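Local coordinates for protein endoglucanase (Humicola insolens, PDB 1DYS) that hydrolyses internal beta-1,4-glucosidic bonds in cellulose, acting as an endoglucanase of glycoside hydrolase family 6, at residues Y178-N183 and S218-Y223; N68-K73 and A127-F132; D22-A27 and W330-A335. One frame throughout, in Å; residues are numbered along the deposited sequence.

Interaction 1. Residues Y178-N183 and S218-Y223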
loop_
_atom_site.group_PDB
_atom_site.type_symbol
_atom_site.label_atom_id
_atom_site.label_comp_id
_atom_site.label_asym_id
_atom_site.label_seq_id
_atom_site.Cartn_x
_atom_site.Cartn_y
_atom_site.Cartn_z
ATOM N N TYR A 178 8.729 13.203 19.480
ATOM C CA TYR A 178 10.019 12.584 19.246
ATOM C C TYR A 178 10.235 12.559 17.746
ATOM O O TYR A 178 9.535 11.859 16.997
ATOM C CB TYR A 178 10.035 11.173 19.855
ATOM C CG TYR A 178 9.996 11.140 21.385
ATOM C CD1 TYR A 178 11.201 11.209 22.090
ATOM C CD2 TYR A 178 8.815 11.055 22.075
ATOM C CE1 TYR A 178 11.200 11.154 23.480
ATOM C CE2 TYR A 178 8.789 11.032 23.460
ATOM C CZ TYR A 178 9.982 11.087 24.140
ATOM O OH TYR A 178 9.900 11.037 25.509
ATOM N N LEU A 179 11.166 13.341 17.233
ATOM C CA LEU A 179 11.479 13.449 15.808
ATOM C C LEU A 179 12.400 12.324 15.388
ATOM O O LEU A 179 13.468 12.091 15.973
ATOM C CB LEU A 179 12.053 14.859 15.554
ATOM C CG LEU A 179 12.499 15.209 14.153
ATOM C CD1 LEU A 179 11.322 15.128 13.177
ATOM C CD2 LEU A 179 13.099 16.626 14.141
ATOM N N ASP A 180 11.960 11.571 14.362
ATOM C CA ASP A 180 12.712 10.356 14.022
ATOM C C ASP A 180 14.060 10.656 13.430
ATOM O O ASP A 180 14.162 11.575 12.624
ATOM C CB ASP A 180 11.852 9.482 13.060
ATOM C CG ASP A 180 12.640 8.184 12.941
ATOM O OD1 ASP A 180 12.577 7.422 13.878
ATOM O OD2 ASP A 180 13.337 7.984 11.943
ATOM N N VAL A 181 15.116 9.972 13.900
ATOM C CA VAL A 181 16.439 10.112 13.326
ATOM C C VAL A 181 16.987 8.752 12.886
ATOM O O VAL A 181 18.186 8.456 12.921
ATOM C CB VAL A 181 17.426 10.867 14.244
ATOM C CG1 VAL A 181 16.902 12.251 14.561
ATOM C CG2 VAL A 181 17.528 10.149 15.595
ATOM N N ALA A 182 16.163 7.963 12.178
ATOM C CA ALA A 182 16.582 6.730 11.505
ATOM C C ALA A 182 17.219 5.734 12.451
ATOM O O ALA A 182 16.600 5.332 13.423
ATOM C CB ALA A 182 17.505 7.119 10.345
ATOM N N ASN A 183 18.455 5.277 12.189
ATOM C CA ASN A 183 19.080 4.319 13.115
ATOM C C ASN A 183 20.576 4.603 13.048
ATOM O O ASN A 183 21.047 5.289 12.127
ATOM C CB ASN A 183 18.735 2.875 12.804
ATOM C CG ASN A 183 19.390 2.402 11.542
ATOM O OD1 ASN A 183 20.459 1.784 11.592
ATOM N ND2 ASN A 183 18.787 2.670 10.392
ATOM N N SER A 218 14.650 6.314 17.377
ATOM C CA SER A 218 15.603 5.610 16.509
ATOM C C SER A 218 15.318 4.117 16.533
ATOM O O SER A 218 14.628 3.602 17.418
ATOM C CB SER A 218 17.035 5.914 16.931
ATOM O OG SER A 218 17.322 5.232 18.146
ATOM N N ASN A 219 15.850 3.453 15.500
ATOM C CA ASN A 219 15.708 2.020 15.302
ATOM C C ASN A 219 14.277 1.627 14.943
ATOM O O ASN A 219 13.981 0.403 15.030
ATOM C CB ASN A 219 16.167 1.210 16.534
ATOM C CG ASN A 219 16.762 -0.156 16.190
ATOM O OD1 ASN A 219 17.538 -0.182 15.235
ATOM N ND2 ASN A 219 16.392 -1.162 16.982
ATOM N N VAL A 220 13.404 2.581 14.614
ATOM C CA VAL A 220 12.019 2.216 14.296
ATOM C C VAL A 220 12.034 1.374 13.028
ATOM O O VAL A 220 12.596 1.677 11.990
ATOM C CB VAL A 220 11.123 3.454 14.114
ATOM C CG1 VAL A 220 9.740 2.964 13.661
ATOM C CG2 VAL A 220 11.107 4.244 15.415
ATOM N N SER A 221 11.440 0.188 13.125
ATOM C CA SER A 221 11.401 -0.833 12.113
ATOM C C SER A 221 12.751 -1.470 11.840
ATOM O O SER A 221 12.769 -2.259 10.902
ATOM C CB SER A 221 10.832 -0.357 10.768
ATOM O OG SER A 221 9.647 0.418 11.029
ATOM N N ASN A 222 13.763 -1.162 12.631
ATOM C CA ASN A 222 15.084 -1.728 12.394
ATOM C C ASN A 222 15.288 -2.807 13.466
ATOM O O ASN A 222 14.356 -3.284 14.079
ATOM C CB ASN A 222 16.220 -0.716 12.286
ATOM C CG ASN A 222 17.221 -1.128 11.243
ATOM O OD1 ASN A 222 18.015 -2.033 11.489
ATOM N ND2 ASN A 222 17.206 -0.502 10.057
ATOM N N TYR A 223 16.515 -3.315 13.465
ATOM C CA TYR A 223 16.861 -4.496 14.239
ATOM C C TYR A 223 18.127 -4.325 15.073
ATOM O O TYR A 223 18.623 -5.346 15.599
ATOM C CB TYR A 223 17.109 -5.612 13.211
ATOM C CG TYR A 223 16.035 -5.833 12.167
ATOM C CD1 TYR A 223 16.028 -5.111 10.965
ATOM C CD2 TYR A 223 15.007 -6.743 12.405
ATOM C CE1 TYR A 223 15.016 -5.317 10.042
ATOM C CE2 TYR A 223 14.004 -6.959 11.467
ATOM C CZ TYR A 223 14.030 -6.228 10.301
ATOM O OH TYR A 223 13.075 -6.459 9.331
HETATM O O HOH W 1 13.839 5.161 13.531
HETATM O O HOH W 2 15.432 2.686 11.865
#
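Asn-219 N donates to Ala-182 O over 2.9 Å, the one direct hydrogen bond across this contact. It joins the loops at the C-terminal ends of two neighbouring parallel strands, 175-180 and 215-218, in the distorted alpha/beta barrel of family 6, the end where such barrels keep their active sites. The same carbonyl receives a CA-H...O contact from Ser-218 CA at 3.3 Å, while Asn-219 starts a type II turn that ends at Asn-222.

Water carries a second set of links. One molecule accepts from Val-220 N at 2.8 Å and lies within hydrogen-bonding distance of Ala-182 O and Asp-180 OD1, among other acceptors that compete for its protons. Asp-180 takes part because its CG lies anti to the backbone N (chi1 -172°), bringing OD1 to the water. OD1 also bonds Ser-217 OG. OD2 closes an Asx turn with Ala-182 N, met from above the carboxylate plane, and holds the backbone N of Asp-139, a probable proton donor.

The remaining contact is between amides. Asn-183 and Asn-222, both probably substrate-binding, stack with planes 28° apart, and Asn-183 ND2 comes within 3.6 Å of Asn-222 ND2. Their oxygens have other partners: Asn-183 OD1 caps a helix through Gly-185 N and accepts from Asn-224, whereas Asn-222 OD1 accepts from Arg-276 and, at 2.8 Å, from Tyr-223 N, which is tilted 24° from the amide carbonyl plane.

Interaction 2. Residues N68-K73 and A127-F132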
loop_
_atom_site.group_PDB
_atom_site.type_symbol
_atom_site.label_atom_id
_atom_site.label_comp_id
_atom_site.label_asym_id
_atom_site.label_seq_id
_atom_site.Cartn_x
_atom_site.Cartn_y
_atom_site.Cartn_z
ATOM N N ASN A 68 -9.015 3.149 23.967
ATOM C CA ASN A 68 -8.238 2.205 24.741
ATOM C C ASN A 68 -7.502 2.858 25.902
ATOM O O ASN A 68 -7.432 2.275 26.978
ATOM C CB ASN A 68 -7.249 1.464 23.824
ATOM C CG ASN A 68 -7.930 0.591 22.798
ATOM O OD1 ASN A 68 -9.076 0.170 22.975
ATOM N ND2 ASN A 68 -7.207 0.237 21.730
ATOM N N ALA A 69 -6.939 4.052 25.714
ATOM C CA ALA A 69 -6.224 4.761 26.751
ATOM C C ALA A 69 -7.213 5.099 27.893
ATOM O O ALA A 69 -6.898 4.836 29.039
ATOM C CB ALA A 69 -5.523 6.030 26.300
ATOM N N ARG A 70 -8.397 5.583 27.536
ATOM C CA ARG A 70 -9.391 5.929 28.553
ATOM C C ARG A 70 -9.929 4.708 29.285
ATOM O O ARG A 70 -10.214 4.800 30.488
ATOM C CB ARG A 70 -10.537 6.719 27.918
ATOM C CG ARG A 70 -10.075 8.060 27.369
ATOM C CD ARG A 70 -11.214 8.885 26.767
ATOM N NE ARG A 70 -10.723 10.270 26.633
ATOM C CZ ARG A 70 -11.081 11.068 25.641
ATOM N NH1 ARG A 70 -11.968 10.645 24.756
ATOM N NH2 ARG A 70 -10.541 12.297 25.604
ATOM N N ALA A 71 -10.015 3.546 28.643
ATOM C CA ALA A 71 -10.445 2.319 29.297
ATOM C C ALA A 71 -9.375 1.797 30.255
ATOM O O ALA A 71 -9.656 1.235 31.324
ATOM C CB ALA A 71 -10.770 1.235 28.270
ATOM N N ALA A 72 -8.112 1.980 29.890
ATOM C CA ALA A 72 -6.990 1.538 30.699
ATOM C C ALA A 72 -6.952 2.355 31.986
ATOM O O ALA A 72 -6.839 1.870 33.099
ATOM C CB ALA A 72 -5.674 1.657 29.938
ATOM N N LYS A 73 -7.150 3.655 31.801
ATOM C CA LYS A 73 -7.091 4.590 32.933
ATOM C C LYS A 73 -8.284 4.372 33.847
ATOM O O LYS A 73 -8.169 4.559 35.062
ATOM C CB LYS A 73 -6.880 5.945 32.304
ATOM C CG LYS A 73 -7.911 6.997 32.580
ATOM C CD LYS A 73 -7.485 7.884 33.737
ATOM C CE LYS A 73 -6.218 8.673 33.460
ATOM N NZ LYS A 73 -6.051 9.026 32.021
ATOM N N ALA A 127 -8.186 15.421 23.478
ATOM C CA ALA A 127 -7.996 14.417 24.528
ATOM C C ALA A 127 -6.916 14.845 25.494
ATOM O O ALA A 127 -5.873 14.202 25.691
ATOM C CB ALA A 127 -7.662 13.064 23.871
ATOM N N SER A 128 -7.137 15.962 26.187
ATOM C CA SER A 128 -6.219 16.573 27.135
ATOM C C SER A 128 -5.917 15.745 28.385
ATOM O O SER A 128 -4.934 16.018 29.088
ATOM C CB SER A 128 -6.768 17.942 27.565
ATOM O OG SER A 128 -8.052 17.886 28.125
ATOM N N ASP A 129 -6.730 14.749 28.644
ATOM C CA ASP A 129 -6.680 13.785 29.701
ATOM C C ASP A 129 -5.747 12.614 29.367
ATOM O O ASP A 129 -5.451 11.771 30.208
ATOM C CB ASP A 129 -8.076 13.196 29.952
ATOM C CG ASP A 129 -8.741 12.515 28.785
ATOM O OD1 ASP A 129 -8.722 13.056 27.649
ATOM O OD2 ASP A 129 -9.363 11.437 28.891
ATOM N N VAL A 130 -5.350 12.533 28.096
ATOM C CA VAL A 130 -4.465 11.430 27.699
ATOM C C VAL A 130 -3.052 11.888 27.399
ATOM O O VAL A 130 -2.833 12.912 26.751
ATOM C CB VAL A 130 -5.103 10.786 26.446
ATOM C CG1 VAL A 130 -4.257 9.649 25.885
ATOM C CG2 VAL A 130 -6.504 10.270 26.790
ATOM N N GLN A 131 -2.059 11.075 27.834
ATOM C CA GLN A 131 -0.690 11.455 27.478
ATOM C C GLN A 131 -0.275 10.798 26.153
ATOM O O GLN A 131 -0.545 9.594 26.040
ATOM C CB GLN A 131 0.303 11.012 28.591
ATOM C CG GLN A 131 -0.013 11.811 29.874
ATOM C CD GLN A 131 0.488 13.237 29.833
ATOM O OE1 GLN A 131 1.585 13.538 29.352
ATOM N NE2 GLN A 131 -0.344 14.166 30.315
ATOM N N PHE A 132 0.392 11.536 25.276
ATOM C CA PHE A 132 0.791 10.973 23.998
ATOM C C PHE A 132 2.282 11.123 23.741
ATOM O O PHE A 132 2.888 12.161 24.017
ATOM C CB PHE A 132 0.089 11.732 22.840
ATOM C CG PHE A 132 -1.406 11.610 22.791
ATOM C CD1 PHE A 132 -2.071 10.553 22.188
ATOM C CD2 PHE A 132 -2.187 12.551 23.463
ATOM C CE1 PHE A 132 -3.434 10.475 22.192
ATOM C CE2 PHE A 132 -3.563 12.445 23.500
ATOM C CZ PHE A 132 -4.219 11.422 22.834
HETATM O O HOH W 3 -3.248 10.751 31.574
#
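The Arg-70 guanidinium and the Asp-129 carboxylate meet edge to edge, their planes 23° apart and so nearly coplanar. Arginine grips side-on: NE reaches OD2 of Asp-129 at 2.9 Å, and NH2 reaches OD1 of Asp-129 at 2.8 Å in an almost perfectly straight bond. Each oxygen uses its syn lone pair. Ala-127 CB comes obliquely to the same guanidinium, 3.4 Å from Arg-70 NH2. A second flat group, the Phe-132 ring, has Val-130 CG1 over one face and Ala-127 CB at its edge.

That Val-130 methyl also touches Ala-69 CB of the helix, at 3.9 Å, and both side chains rest on Val-81 of strand 79-85. Helix 60-74 is thereby joined to the type I turn, Ala-127 to Val-130, that leads from helix 108-126 into strand 132-136.

Asp-129 turns its CG between the backbone N and carbonyl carbon (chi1 58°), facing the arginine, while its own carbonyl oxygen takes a weak bond of 3.3 Å from Lys-73 NZ and another from a water that weakly bonds the same NZ. The chemistry is thus layered: apolar contacts inside, a bidentate salt bridge on the solvent-exposed side, and a lysine whose charge probably adds a mild attraction to the carboxylate.

Interaction 3. Residues D22-A27 and W330-A335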
loop_
_atom_site.group_PDB
_atom_site.type_symbol
_atom_site.label_atom_id
_atom_site.label_comp_id
_atom_site.label_asym_id
_atom_site.label_seq_id
_atom_site.Cartn_x
_atom_site.Cartn_y
_atom_site.Cartn_z
ATOM N N ASP A 22 -3.287 -13.044 17.888
ATOM C CA ASP A 22 -4.079 -14.242 18.233
ATOM C C ASP A 22 -3.807 -15.369 17.252
ATOM O O ASP A 22 -3.700 -16.543 17.639
ATOM C CB ASP A 22 -5.573 -13.940 18.315
ATOM C CG ASP A 22 -6.190 -14.684 19.483
ATOM O OD1 ASP A 22 -5.698 -14.448 20.606
ATOM O OD2 ASP A 22 -7.133 -15.489 19.261
ATOM N N GLN A 23 -3.614 -15.057 15.957
ATOM C CA GLN A 23 -3.276 -16.094 14.988
ATOM C C GLN A 23 -2.007 -16.812 15.410
ATOM O O GLN A 23 -1.902 -18.043 15.322
ATOM C CB GLN A 23 -3.064 -15.477 13.595
ATOM C CG GLN A 23 -2.671 -16.518 12.554
ATOM C CD GLN A 23 -2.715 -15.983 11.137
ATOM O OE1 GLN A 23 -2.448 -16.737 10.192
ATOM N NE2 GLN A 23 -3.040 -14.717 10.941
ATOM N N THR A 24 -1.018 -16.042 15.914
ATOM C CA THR A 24 0.250 -16.645 16.321
ATOM C C THR A 24 0.064 -17.551 17.520
ATOM O O THR A 24 0.613 -18.643 17.602
ATOM C CB THR A 24 1.317 -15.555 16.631
ATOM O OG1 THR A 24 1.208 -14.544 15.608
ATOM C CG2 THR A 24 2.720 -16.113 16.599
ATOM N N ARG A 25 -0.658 -17.057 18.509
ATOM C CA ARG A 25 -0.989 -17.823 19.695
ATOM C C ARG A 25 -1.751 -19.077 19.283
ATOM O O ARG A 25 -1.311 -20.119 19.767
ATOM C CB ARG A 25 -1.893 -17.033 20.644
ATOM C CG ARG A 25 -1.713 -17.504 22.090
ATOM C CD ARG A 25 -2.774 -16.711 22.923
ATOM N NE ARG A 25 -4.028 -17.295 22.432
ATOM C CZ ARG A 25 -4.414 -18.470 22.954
ATOM N NH1 ARG A 25 -3.793 -19.109 23.937
ATOM N NH2 ARG A 25 -5.487 -18.967 22.392
ATOM N N GLN A 26 -2.749 -18.962 18.406
ATOM C CA GLN A 26 -3.392 -20.196 17.924
ATOM C C GLN A 26 -2.428 -21.153 17.240
ATOM O O GLN A 26 -2.500 -22.381 17.451
ATOM C CB GLN A 26 -4.491 -19.802 16.914
ATOM C CG GLN A 26 -5.664 -19.088 17.600
ATOM C CD GLN A 26 -6.570 -18.398 16.606
ATOM O OE1 GLN A 26 -7.384 -17.523 16.909
ATOM N NE2 GLN A 26 -6.478 -18.735 15.324
ATOM N N ALA A 27 -1.495 -20.693 16.406
ATOM C CA ALA A 27 -0.552 -21.554 15.698
ATOM C C ALA A 27 0.324 -22.345 16.651
ATOM O O ALA A 27 0.486 -23.572 16.533
ATOM C CB ALA A 27 0.299 -20.750 14.714
ATOM N N TRP A 330 0.105 -9.291 7.644
ATOM C CA TRP A 330 0.562 -10.179 8.704
ATOM C C TRP A 330 1.349 -11.346 8.131
ATOM O O TRP A 330 1.017 -11.951 7.111
ATOM C CB TRP A 330 -0.666 -10.681 9.459
ATOM C CG TRP A 330 -0.223 -11.394 10.703
ATOM C CD1 TRP A 330 -0.279 -12.711 10.978
ATOM C CD2 TRP A 330 0.320 -10.745 11.866
ATOM N NE1 TRP A 330 0.210 -12.981 12.257
ATOM C CE2 TRP A 330 0.563 -11.756 12.804
ATOM C CE3 TRP A 330 0.631 -9.429 12.207
ATOM C CZ2 TRP A 330 1.112 -11.520 14.066
ATOM C CZ3 TRP A 330 1.154 -9.161 13.461
ATOM C CH2 TRP A 330 1.412 -10.210 14.380
ATOM N N PHE A 331 2.474 -11.640 8.771
ATOM C CA PHE A 331 3.429 -12.654 8.348
ATOM C C PHE A 331 3.617 -13.581 9.552
ATOM O O PHE A 331 4.551 -13.373 10.334
ATOM C CB PHE A 331 4.728 -11.957 7.925
ATOM C CG PHE A 331 5.819 -12.820 7.344
ATOM C CD1 PHE A 331 5.633 -14.175 7.113
ATOM C CD2 PHE A 331 7.032 -12.249 6.987
ATOM C CE1 PHE A 331 6.638 -14.959 6.561
ATOM C CE2 PHE A 331 8.050 -13.015 6.447
ATOM C CZ PHE A 331 7.841 -14.365 6.238
ATOM N N ASP A 332 2.656 -14.520 9.670
ATOM C CA ASP A 332 2.632 -15.296 10.914
ATOM C C ASP A 332 3.843 -16.152 11.172
ATOM O O ASP A 332 4.224 -16.268 12.348
ATOM C CB ASP A 332 1.303 -16.060 10.989
ATOM C CG ASP A 332 1.023 -16.479 12.421
ATOM O OD1 ASP A 332 0.725 -15.563 13.211
ATOM O OD2 ASP A 332 1.086 -17.699 12.715
ATOM N N ALA A 333 4.529 -16.706 10.158
ATOM C CA ALA A 333 5.740 -17.457 10.458
ATOM C C ALA A 333 6.832 -16.544 11.063
ATOM O O ALA A 333 7.664 -17.014 11.831
ATOM C CB ALA A 333 6.258 -18.101 9.174
ATOM N N TYR A 334 6.809 -15.294 10.615
ATOM C CA TYR A 334 7.775 -14.343 11.167
ATOM C C TYR A 334 7.436 -14.036 12.627
ATOM O O TYR A 334 8.380 -13.959 13.426
ATOM C CB TYR A 334 7.833 -13.112 10.279
ATOM C CG TYR A 334 9.034 -12.241 10.520
ATOM C CD1 TYR A 334 9.022 -11.355 11.595
ATOM C CD2 TYR A 334 10.151 -12.254 9.719
ATOM C CE1 TYR A 334 10.100 -10.519 11.856
ATOM C CE2 TYR A 334 11.234 -11.435 9.942
ATOM C CZ TYR A 334 11.194 -10.564 11.024
ATOM O OH TYR A 334 12.278 -9.763 11.264
ATOM N N ALA A 335 6.146 -13.848 12.902
ATOM C CA ALA A 335 5.690 -13.639 14.264
ATOM C C ALA A 335 6.029 -14.843 15.155
ATOM O O ALA A 335 6.542 -14.632 16.263
ATOM C CB ALA A 335 4.194 -13.398 14.322
#
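Asp-332 and Trp-330 both set CG anti to the backbone N (chi1 -161° and -170°), and Thr-24 turns OG1 anti to its carbonyl carbon (chi1 -42°); together these rotations bring a hydroxyl and an indole N-H onto one carboxylate oxygen. Thr-24 OG1 donates to Asp-332 OD1 over 2.6 Å, approaching on the syn side but somewhat out of the carboxylate plane. Trp-330 NE1 reaches Asp-332 OD1 at 2.8 Å from the other direction, along the anti lone pair and nearly within the indole plane. The threonine hydroxyl also lies at the edge of that ring, 3.4 Å from Trp-330 CZ2, so the two donors sit beside each other.

Around this centre the packing is close. Gln-23 extends its chain so that its amide stacks almost parallel on the carboxylate, with Gln-23 CD 4.0 Å from Asp-332 CG, and its NE2 comes obliquely to Trp-330 CD1 at 3.4 Å. Thr-24 CG2 lies against Ala-335 CB at 3.8 Å. Asp-332 OD2, which accepts from Gln-336 NE2, is touched by Ala-27 CB.

The contact joins helix 15-29 to the start of helix 332-340, near the two ends of the chain. Trp-330 carries it further: its side chain comes within about 4 Å of that of Glu-314, a probable substrate-binding residue, and its backbone N bonds Glu-97 of the second subunit.

With an alanine at Asp-332, Trp-330 NE1 and Thr-24 OG1 would probably lose their shared acceptor, and the indole would be freer to turn. In the native residue, the first after the helix N-cap, the helix start and the two donors together probably stabilise the negative charge.

Overall arrangement
The three contacts tie loops and helices of one barrel together, one near its centre and two toward the outside. Interaction 1 is central, its centre about 5 Å from the centre of the chain, and holds Asn-183 and Asn-222 of the probable substrate site, next to Asp-139 and Trp-52. Interaction 2 lies about 25 Å from it, centre to centre, where strand 132-136 begins, away from the substrate-binding and proposed catalytic residues. Interaction 3, also about 25 Å from interaction 1, joins helices near the two ends of the chain and encloses both others in sequence. It touches interaction 1 directly: Tyr-334 OH packs against Tyr-223 CE2 at 3.3 Å. Interactions 2 and 3 remain about 14 Å apart at their nearest atoms.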